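Long-range contacts in kinesin-like protein Nod (Drosophila melanogaster, PDB 3DCB), which is a kinesin-family protein, probably a microtubule motor, seen here as its ATP-binding motor domain, and is required for segregating non-exchange chromosomes in meiosis: residues A[148-153]-A[226-231]; A[88-93]-A[235-240]; A[115-120]-A[197-202]. All blocks are in the same frame, centred on the assembly; numbering follows the deposited sequence.

Contact 1: residues A[148-153]-A[226-231]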
loop_
_atom_site.group_PDB
_atom_site.type_symbol
_atom_site.label_atom_id
_atom_site.label_comp_id
_atom_site.label_asym_id
_atom_site.label_seq_id
_atom_site.Cartn_x
_atom_site.Cartn_y
_atom_site.Cartn_z
ATOM N N ASP A 148 10.553 24.472 -14.481
ATOM C CA ASP A 148 9.752 23.574 -15.300
ATOM C C ASP A 148 8.448 23.209 -14.604
ATOM O O ASP A 148 8.441 22.706 -13.482
ATOM C CB ASP A 148 10.549 22.313 -15.627
ATOM C CG ASP A 148 11.853 22.622 -16.347
ATOM O OD1 ASP A 148 11.800 23.251 -17.427
ATOM O OD2 ASP A 148 12.928 22.234 -15.835
ATOM N N ALA A 149 7.345 23.478 -15.293
ATOM C CA ALA A 149 6.010 23.219 -14.788
ATOM C C ALA A 149 5.785 21.754 -14.441
ATOM O O ALA A 149 6.287 20.855 -15.117
ATOM C CB ALA A 149 4.990 23.682 -15.814
ATOM N N ILE A 150 5.010 21.526 -13.386
ATOM C CA ILE A 150 4.713 20.176 -12.915
ATOM C C ILE A 150 3.207 19.942 -12.822
ATOM O O ILE A 150 2.439 20.881 -12.649
ATOM C CB ILE A 150 5.334 19.959 -11.516
ATOM C CG1 ILE A 150 6.828 20.263 -11.555
ATOM C CG2 ILE A 150 5.115 18.539 -11.051
ATOM C CD1 ILE A 150 7.463 20.350 -10.184
ATOM N N GLN A 151 2.788 18.689 -12.932
ATOM C CA GLN A 151 1.367 18.359 -12.833
ATOM C C GLN A 151 1.118 17.076 -12.036
ATOM O O GLN A 151 1.729 16.039 -12.301
ATOM C CB GLN A 151 0.757 18.204 -14.220
ATOM C CG GLN A 151 -0.708 17.831 -14.188
ATOM C CD GLN A 151 -1.577 18.927 -13.630
ATOM O OE1 GLN A 151 -2.092 18.832 -12.515
ATOM N NE2 GLN A 151 -1.733 19.998 -14.407
ATOM N N VAL A 152 0.211 17.153 -11.068
ATOM C CA VAL A 152 -0.117 16.001 -10.234
ATOM C C VAL A 152 -1.379 15.326 -10.760
ATOM O O VAL A 152 -2.321 15.995 -11.186
ATOM C CB VAL A 152 -0.336 16.428 -8.748
ATOM C CG1 VAL A 152 -0.744 15.237 -7.886
ATOM C CG2 VAL A 152 0.930 17.059 -8.219
ATOM N N TYR A 153 -1.380 13.998 -10.756
ATOM C CA TYR A 153 -2.532 13.247 -11.228
ATOM C C TYR A 153 -2.845 12.133 -10.262
ATOM O O TYR A 153 -2.046 11.811 -9.382
ATOM C CB TYR A 153 -2.281 12.587 -12.582
ATOM C CG TYR A 153 -1.811 13.500 -13.679
ATOM C CD1 TYR A 153 -0.480 13.916 -13.741
ATOM C CD2 TYR A 153 -2.682 13.900 -14.697
ATOM C CE1 TYR A 153 -0.027 14.696 -14.792
ATOM C CE2 TYR A 153 -2.240 14.682 -15.748
ATOM C CZ TYR A 153 -0.915 15.075 -15.793
ATOM O OH TYR A 153 -0.491 15.843 -16.839
ATOM N N ILE A 226 -0.682 8.140 -7.248
ATOM C CA ILE A 226 -0.484 9.573 -7.315
ATOM C C ILE A 226 0.597 9.719 -8.353
ATOM O O ILE A 226 1.704 9.188 -8.182
ATOM C CB ILE A 226 0.083 10.176 -6.034
ATOM C CG1 ILE A 226 -0.866 9.924 -4.877
ATOM C CG2 ILE A 226 0.335 11.661 -6.237
ATOM C CD1 ILE A 226 -2.248 10.425 -5.146
ATOM N N HIS A 227 0.284 10.441 -9.423
ATOM C CA HIS A 227 1.230 10.670 -10.504
ATOM C C HIS A 227 1.788 12.075 -10.423
ATOM O O HIS A 227 1.052 13.044 -10.188
ATOM C CB HIS A 227 0.542 10.528 -11.855
ATOM C CG HIS A 227 -0.120 9.214 -12.055
ATOM N ND1 HIS A 227 0.515 8.158 -12.665
ATOM C CD2 HIS A 227 -1.346 8.761 -11.686
ATOM C CE1 HIS A 227 -0.285 7.105 -12.661
ATOM N NE2 HIS A 227 -1.418 7.445 -12.072
ATOM N N VAL A 228 3.091 12.182 -10.644
ATOM C CA VAL A 228 3.776 13.470 -10.643
ATOM C C VAL A 228 4.530 13.518 -11.966
ATOM O O VAL A 228 5.490 12.769 -12.163
ATOM C CB VAL A 228 4.771 13.568 -9.489
ATOM C CG1 VAL A 228 5.373 14.965 -9.473
ATOM C CG2 VAL A 228 4.073 13.261 -8.174
ATOM N N LYS A 229 4.088 14.388 -12.868
ATOM C CA LYS A 229 4.677 14.504 -14.200
ATOM C C LYS A 229 5.245 15.869 -14.584
ATOM O O LYS A 229 4.762 16.918 -14.150
ATOM C CB LYS A 229 3.632 14.127 -15.258
ATOM C CG LYS A 229 3.071 12.721 -15.184
ATOM C CD LYS A 229 2.144 12.454 -16.374
ATOM C CE LYS A 229 1.480 11.084 -16.284
ATOM N NZ LYS A 229 0.515 10.852 -17.415
ATOM N N SER A 230 6.262 15.831 -15.435
ATOM C CA SER A 230 6.880 17.043 -15.948
ATOM C C SER A 230 6.855 16.865 -17.457
ATOM O O SER A 230 6.393 15.840 -17.968
ATOM C CB SER A 230 8.334 17.177 -15.496
ATOM O OG SER A 230 9.176 16.385 -16.323
ATOM N N LYS A 231 7.374 17.856 -18.164
ATOM C CA LYS A 231 7.423 17.805 -19.607
ATOM C C LYS A 231 8.255 16.611 -20.092
ATOM O O LYS A 231 8.155 16.219 -21.247
ATOM C CB LYS A 231 8.024 19.108 -20.137
ATOM C CG LYS A 231 8.142 19.197 -21.640
ATOM C CD LYS A 231 8.707 20.558 -22.033
ATOM C CE LYS A 231 8.806 20.722 -23.547
ATOM N NZ LYS A 231 9.711 19.722 -24.181
HETATM O O HOH W 1 7.748 20.452 -17.307
#

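Contact 2: residues A[88-93]-A[235-240]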
loop_
_atom_site.group_PDB
_atom_site.type_symbol
_atom_site.label_atom_id
_atom_site.label_comp_id
_atom_site.label_asym_id
_atom_site.label_seq_id
_atom_site.Cartn_x
_atom_site.Cartn_y
_atom_site.Cartn_z
ATOM N N ASP A 88 10.235 11.864 -0.843
ATOM C CA ASP A 88 11.474 12.461 -1.307
ATOM C C ASP A 88 11.966 11.746 -2.560
ATOM O O ASP A 88 12.395 12.384 -3.515
ATOM C CB ASP A 88 12.544 12.375 -0.218
ATOM C CG ASP A 88 12.178 13.166 1.025
ATOM O OD1 ASP A 88 11.990 14.399 0.919
ATOM O OD2 ASP A 88 12.076 12.562 2.111
ATOM N N LYS A 89 11.886 10.416 -2.541
ATOM C CA LYS A 89 12.329 9.589 -3.661
ATOM C C LYS A 89 11.444 9.775 -4.898
ATOM O O LYS A 89 11.926 9.766 -6.037
ATOM C CB LYS A 89 12.375 8.116 -3.236
ATOM C CG LYS A 89 13.521 7.789 -2.272
ATOM C CD LYS A 89 14.886 7.960 -2.935
ATOM C CE LYS A 89 16.020 8.249 -1.926
ATOM N NZ LYS A 89 16.237 7.196 -0.894
ATOM N N LEU A 90 10.151 9.956 -4.657
ATOM C CA LEU A 90 9.206 10.175 -5.731
ATOM C C LEU A 90 9.530 11.491 -6.444
ATOM O O LEU A 90 9.583 11.543 -7.672
ATOM C CB LEU A 90 7.784 10.241 -5.175
ATOM C CG LEU A 90 6.662 10.553 -6.162
ATOM C CD1 LEU A 90 6.450 9.336 -7.046
ATOM C CD2 LEU A 90 5.373 10.898 -5.408
ATOM N N LEU A 91 9.752 12.551 -5.667
ATOM C CA LEU A 91 10.064 13.853 -6.244
ATOM C C LEU A 91 11.412 13.877 -6.959
ATOM O O LEU A 91 11.645 14.716 -7.822
ATOM C CB LEU A 91 9.991 14.944 -5.178
ATOM C CG LEU A 91 8.606 15.040 -4.524
ATOM C CD1 LEU A 91 8.579 16.210 -3.559
ATOM C CD2 LEU A 91 7.529 15.203 -5.581
ATOM N N GLU A 92 12.297 12.956 -6.596
ATOM C CA GLU A 92 13.596 12.877 -7.246
ATOM C C GLU A 92 13.402 12.205 -8.602
ATOM O O GLU A 92 14.227 12.348 -9.499
ATOM C CB GLU A 92 14.585 12.083 -6.388
ATOM C CG GLU A 92 15.148 12.870 -5.216
ATOM C CD GLU A 92 15.916 12.009 -4.230
ATOM O OE1 GLU A 92 16.721 11.162 -4.669
ATOM O OE2 GLU A 92 15.713 12.188 -3.007
ATOM N N GLY A 93 12.291 11.474 -8.739
ATOM C CA GLY A 93 11.990 10.796 -9.985
ATOM C C GLY A 93 11.792 9.292 -9.903
ATOM O O GLY A 93 11.486 8.664 -10.919
ATOM N N SER A 235 6.944 10.091 -12.583
ATOM C CA SER A 235 7.212 9.264 -11.411
ATOM C C SER A 235 5.874 8.970 -10.765
ATOM O O SER A 235 4.939 9.765 -10.883
ATOM C CB SER A 235 8.096 9.994 -10.402
ATOM O OG SER A 235 7.363 11.029 -9.771
ATOM N N ARG A 236 5.766 7.836 -10.087
ATOM C CA ARG A 236 4.503 7.528 -9.455
ATOM C C ARG A 236 4.596 6.868 -8.090
ATOM O O ARG A 236 5.572 6.195 -7.772
ATOM C CB ARG A 236 3.636 6.685 -10.401
ATOM C CG ARG A 236 4.240 5.400 -10.896
ATOM C CD ARG A 236 3.578 4.950 -12.211
ATOM N NE ARG A 236 4.397 5.258 -13.384
ATOM C CZ ARG A 236 4.065 4.932 -14.628
ATOM N NH1 ARG A 236 2.928 4.293 -14.855
ATOM N NH2 ARG A 236 4.866 5.223 -15.642
ATOM N N MET A 237 3.583 7.117 -7.273
ATOM C CA MET A 237 3.503 6.536 -5.945
ATOM C C MET A 237 2.210 5.733 -5.828
ATOM O O MET A 237 1.115 6.299 -5.757
ATOM C CB MET A 237 3.497 7.606 -4.863
ATOM C CG MET A 237 3.455 6.995 -3.466
ATOM S SD MET A 237 3.521 8.224 -2.158
ATOM C CE MET A 237 5.285 8.393 -1.926
ATOM N N ASN A 238 2.355 4.417 -5.773
ATOM C CA ASN A 238 1.208 3.531 -5.687
ATOM C C ASN A 238 0.823 3.181 -4.255
ATOM O O ASN A 238 1.645 2.698 -3.468
ATOM C CB ASN A 238 1.492 2.236 -6.452
ATOM C CG ASN A 238 1.954 2.476 -7.876
ATOM O OD1 ASN A 238 1.195 2.954 -8.728
ATOM N ND2 ASN A 238 3.216 2.133 -8.148
ATOM N N ILE A 239 -0.433 3.435 -3.918
ATOM C CA ILE A 239 -0.947 3.102 -2.609
ATOM C C ILE A 239 -1.830 1.866 -2.869
ATOM O O ILE A 239 -2.875 1.963 -3.523
ATOM C CB ILE A 239 -1.755 4.283 -2.043
ATOM C CG1 ILE A 239 -0.858 5.536 -2.028
ATOM C CG2 ILE A 239 -2.209 3.985 -0.600
ATOM C CD1 ILE A 239 0.348 5.408 -1.143
ATOM N N VAL A 240 -1.370 0.705 -2.398
ATOM C CA VAL A 240 -2.079 -0.557 -2.600
ATOM C C VAL A 240 -2.786 -1.074 -1.363
ATOM O O VAL A 240 -2.159 -1.368 -0.344
ATOM C CB VAL A 240 -1.119 -1.669 -3.098
ATOM C CG1 VAL A 240 -1.914 -2.911 -3.467
ATOM C CG2 VAL A 240 -0.336 -1.171 -4.318
#

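Contact 3: residues A[115-120]-A[197-202]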
loop_
_atom_site.group_PDB
_atom_site.type_symbol
_atom_site.label_atom_id
_atom_site.label_comp_id
_atom_site.label_asym_id
_atom_site.label_seq_id
_atom_site.Cartn_x
_atom_site.Cartn_y
_atom_site.Cartn_z
ATOM N N THR A 115 -10.608 6.072 2.439
ATOM C CA THR A 115 -11.912 6.680 2.672
ATOM C C THR A 115 -11.845 8.188 2.428
ATOM O O THR A 115 -10.852 8.832 2.768
ATOM C CB THR A 115 -12.364 6.438 4.121
ATOM O OG1 THR A 115 -12.602 5.041 4.316
ATOM C CG2 THR A 115 -13.630 7.221 4.432
ATOM N N PRO A 116 -12.900 8.768 1.827
ATOM C CA PRO A 116 -12.963 10.209 1.543
ATOM C C PRO A 116 -12.569 11.047 2.767
ATOM O O PRO A 116 -13.260 11.035 3.786
ATOM C CB PRO A 116 -14.420 10.405 1.148
ATOM C CG PRO A 116 -14.715 9.135 0.413
ATOM C CD PRO A 116 -14.089 8.077 1.293
ATOM N N PRO A 117 -11.452 11.794 2.672
ATOM C CA PRO A 117 -10.903 12.653 3.733
ATOM C C PRO A 117 -11.891 13.558 4.473
ATOM O O PRO A 117 -11.893 13.609 5.706
ATOM C CB PRO A 117 -9.834 13.463 3.000
ATOM C CG PRO A 117 -9.369 12.514 1.952
ATOM C CD PRO A 117 -10.667 11.947 1.434
ATOM N N GLY A 118 -12.719 14.276 3.721
ATOM C CA GLY A 118 -13.680 15.180 4.329
ATOM C C GLY A 118 -14.690 14.515 5.244
ATOM O O GLY A 118 -15.482 15.190 5.900
ATOM N N GLU A 119 -14.668 13.190 5.296
ATOM C CA GLU A 119 -15.603 12.454 6.132
ATOM C C GLU A 119 -15.004 11.983 7.457
ATOM O O GLU A 119 -15.724 11.479 8.322
ATOM C CB GLU A 119 -16.154 11.257 5.348
ATOM C CG GLU A 119 -17.140 11.645 4.246
ATOM C CD GLU A 119 -17.502 10.489 3.321
ATOM O OE1 GLU A 119 -17.815 9.391 3.827
ATOM O OE2 GLU A 119 -17.475 10.686 2.085
ATOM N N ILE A 120 -13.697 12.168 7.624
ATOM C CA ILE A 120 -13.028 11.737 8.843
ATOM C C ILE A 120 -12.255 12.859 9.536
ATOM O O ILE A 120 -12.035 13.919 8.959
ATOM C CB ILE A 120 -12.049 10.584 8.543
ATOM C CG1 ILE A 120 -10.929 11.081 7.635
ATOM C CG2 ILE A 120 -12.773 9.448 7.835
ATOM C CD1 ILE A 120 -9.877 10.042 7.357
ATOM N N HIS A 197 -12.897 14.190 -4.080
ATOM C CA HIS A 197 -13.693 13.937 -5.280
ATOM C C HIS A 197 -13.307 12.635 -5.949
ATOM O O HIS A 197 -14.155 11.784 -6.212
ATOM C CB HIS A 197 -13.521 15.062 -6.300
ATOM C CG HIS A 197 -14.067 14.739 -7.659
ATOM N ND1 HIS A 197 -15.415 14.572 -7.906
ATOM C CD2 HIS A 197 -13.448 14.575 -8.853
ATOM C CE1 HIS A 197 -15.601 14.327 -9.190
ATOM N NE2 HIS A 197 -14.423 14.323 -9.787
ATOM N N ILE A 198 -12.019 12.501 -6.244
ATOM C CA ILE A 198 -11.496 11.312 -6.902
ATOM C C ILE A 198 -11.851 10.042 -6.145
ATOM O O ILE A 198 -12.320 9.079 -6.734
ATOM C CB ILE A 198 -9.967 11.423 -7.069
ATOM C CG1 ILE A 198 -9.651 12.196 -8.340
ATOM C CG2 ILE A 198 -9.331 10.048 -7.128
ATOM C CD1 ILE A 198 -10.270 13.556 -8.389
ATOM N N LEU A 199 -11.641 10.041 -4.835
ATOM C CA LEU A 199 -11.957 8.862 -4.036
ATOM C C LEU A 199 -13.443 8.561 -3.980
ATOM O O LEU A 199 -13.838 7.399 -3.934
ATOM C CB LEU A 199 -11.406 9.019 -2.624
ATOM C CG LEU A 199 -10.062 8.351 -2.344
ATOM C CD1 LEU A 199 -9.255 8.180 -3.617
ATOM C CD2 LEU A 199 -9.309 9.206 -1.333
ATOM N N GLU A 200 -14.266 9.605 -3.988
ATOM C CA GLU A 200 -15.709 9.433 -3.925
ATOM C C GLU A 200 -16.206 8.785 -5.210
ATOM O O GLU A 200 -16.926 7.783 -5.182
ATOM C CB GLU A 200 -16.389 10.788 -3.717
ATOM C CG GLU A 200 -17.906 10.716 -3.595
ATOM C CD GLU A 200 -18.362 9.866 -2.409
ATOM O OE1 GLU A 200 -18.176 10.303 -1.242
ATOM O OE2 GLU A 200 -18.902 8.758 -2.652
ATOM N N LEU A 201 -15.815 9.368 -6.337
ATOM C CA LEU A 201 -16.192 8.856 -7.638
ATOM C C LEU A 201 -15.782 7.393 -7.787
ATOM O O LEU A 201 -16.581 6.554 -8.205
ATOM C CB LEU A 201 -15.531 9.686 -8.731
ATOM C CG LEU A 201 -15.762 9.149 -10.137
ATOM C CD1 LEU A 201 -17.260 8.976 -10.395
ATOM C CD2 LEU A 201 -15.146 10.107 -11.138
ATOM N N GLY A 202 -14.539 7.089 -7.432
ATOM C CA GLY A 202 -14.048 5.728 -7.541
ATOM C C GLY A 202 -14.825 4.708 -6.724
ATOM O O GLY A 202 -15.077 3.597 -7.186
#

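Contact 1: residues A[148-153]-A[226-231]
Y153 and K229 lie diagonally on one face of an antiparallel strand pair, with H227 beside them. The two side chains cross at about a right angle, and K229 brings CE over one face of the tyrosine ring. Its CD atom is 3.5 Å from Y153 CE1. The chain is extended beyond CG, and this carries the ammonium group over the ring face. K229 NZ sits 4.7 Å from the centroid of the Y153 ring and 11° off its normal, a cation-pi contact. The tyrosine CG is placed beside its own backbone N (chi1 -54°), which sets the ring where K229 CD can reach CE1. Y153 also meets H227 through the first side-chain carbons, CB to CB 3.6 Å, and H227 O lies at the edge of the tyrosine ring. The imidazole of H227 has its own polar partners, S155 at NE2 and H234 at ND1, which should fix its rotation.

V152 and V228 point to the opposite face, where I226 and I150 join them in apolar contacts. V152 CG1 approaches I226 CG2 at 4.1 Å, and I150 CG2 lies 3.9 Å from V228 CG1. Helix 127-140 packs on I150, V152 and I226 there.

Four backbone bonds join the strands. Q151 and K229 form one hydrogen-bonded pair, and Y153 and H227 another. V152 and V228 face each other between them as a non-hydrogen-bonded pair. Beyond the paired residues, a water bridges A149 O and K231 N. This is antiparallel pairing within the central mixed sheet of the kinesin motor domain, whose fold belongs to the P-loop NTPases.

Contact 2: residues A[88-93]-A[235-240]
L90 reaches from helix 84-92 onto strand 234-241, and its side chain supplies most of the helix's side of the contact. Its CB points toward the strand. CG continues anti to the backbone N (chi1 176°), which directs both methyls at the strand. CG itself passes 3.7 Å from S235 OG. At the tip the two branches part. CD1 lies over the strand backbone, 3.3 Å from R236 C, and also approaches the serine hydroxyl. CD2 turns to M237 and meets its CB at 3.8 Å, the two side chains crossing at about a right angle. I135, V228 and C96 also pack on this leucine.

The polar part is a hydrogen bond from S235 OG to L90 O, 3.1 Å long. The hydroxyl comes from above the carbonyl plane, 43° out of it. L90 O also accepts from G93 N at 2.9 Å, from the opposite face of that plane. A valine in place of S235 would probably leave L90 O without its strand donor and disturb the close fit beside L90 CD1.

G93 is the first residue to leave helical geometry, with a positive phi of 123°. A side chain there would be jammed against the preceding carbonyl oxygen. G93 O lies 3.7 Å from S235 CB. The helix terminus is a Schellman motif, set against the central sheet in the alpha/beta layering of the kinesin motor fold.

Contact 3: residues A[115-120]-A[197-202]
P116 and L199 make the closest backbone approach between the 115-120 loop and helix 197-202, with CA atoms 5.8 Å apart. The first segment leaves T115 in an extended form and tightens into a 3-10 turn at residues 117-119. Two backbone bonds hold this turn, E119 N to P116 O and I120 N to P117 O. The second segment is regular helix, with L201 N bonded to H197 O and G202 N to I198 O. No hydrogen bond crosses between them.

Each proline touches the helix through one ring carbon. P117 CD meets the CD2 methyl of L199 at 4.1 Å, and the two side chains cross at about a right angle. P116 CG is a looser neighbour of L199 CB, at 4.5 Å. The same P116 CG lies 4.0 Å from E200 OE1. H196 and L195, earlier in the helix, add to the packing on the prolines.

The glutamates meet nearer the solvent. The E200 chain starts with CG anti to its backbone N (chi1 -178°), then bends at chi2 (61°), which brings its carboxylate back toward the loop. E119 extends beyond CG to meet it. The two carboxylates are nearly coplanar, 10° apart. E119 OE2 and E200 OE1 are separated by 3.4 Å, two acceptors side by side. E200 OE2 has a long, weak ion pair with R204.

T115 lies near the nucleotide site, its side chain about 7 Å from the bound ATP analogue at the nearest atoms. The chemistry of the contact is split. The direct contact rests on light proline-leucine packing, beside the neighbouring carboxylates, which probably repel. That repulsion may be eased by solvent and by the long, weak pair with R204.

Overall arrangement
Contacts 1 and 2 are neighbours, their centres 11 Å apart. They share the central mixed sheet, where 221-229 and 234-241 are consecutive strands and pair antiparallel. The two contacts touch through V228 and L90. Along the chain, contact 1 lies wholly between the segments of contact 2. Contact 3 does so too, and its segments alternate with those of contact 1. It stands apart, its centre about 22 Å from that of contact 1 and 21 Å from that of contact 2, on the nucleotide side. All three lie in the motor domain. Contact 1 joins two strands of the sheet and contact 2 sets helix 84-92 on it, while contact 3 packs the 115-120 loop on helix 194-203 near the nucleotide.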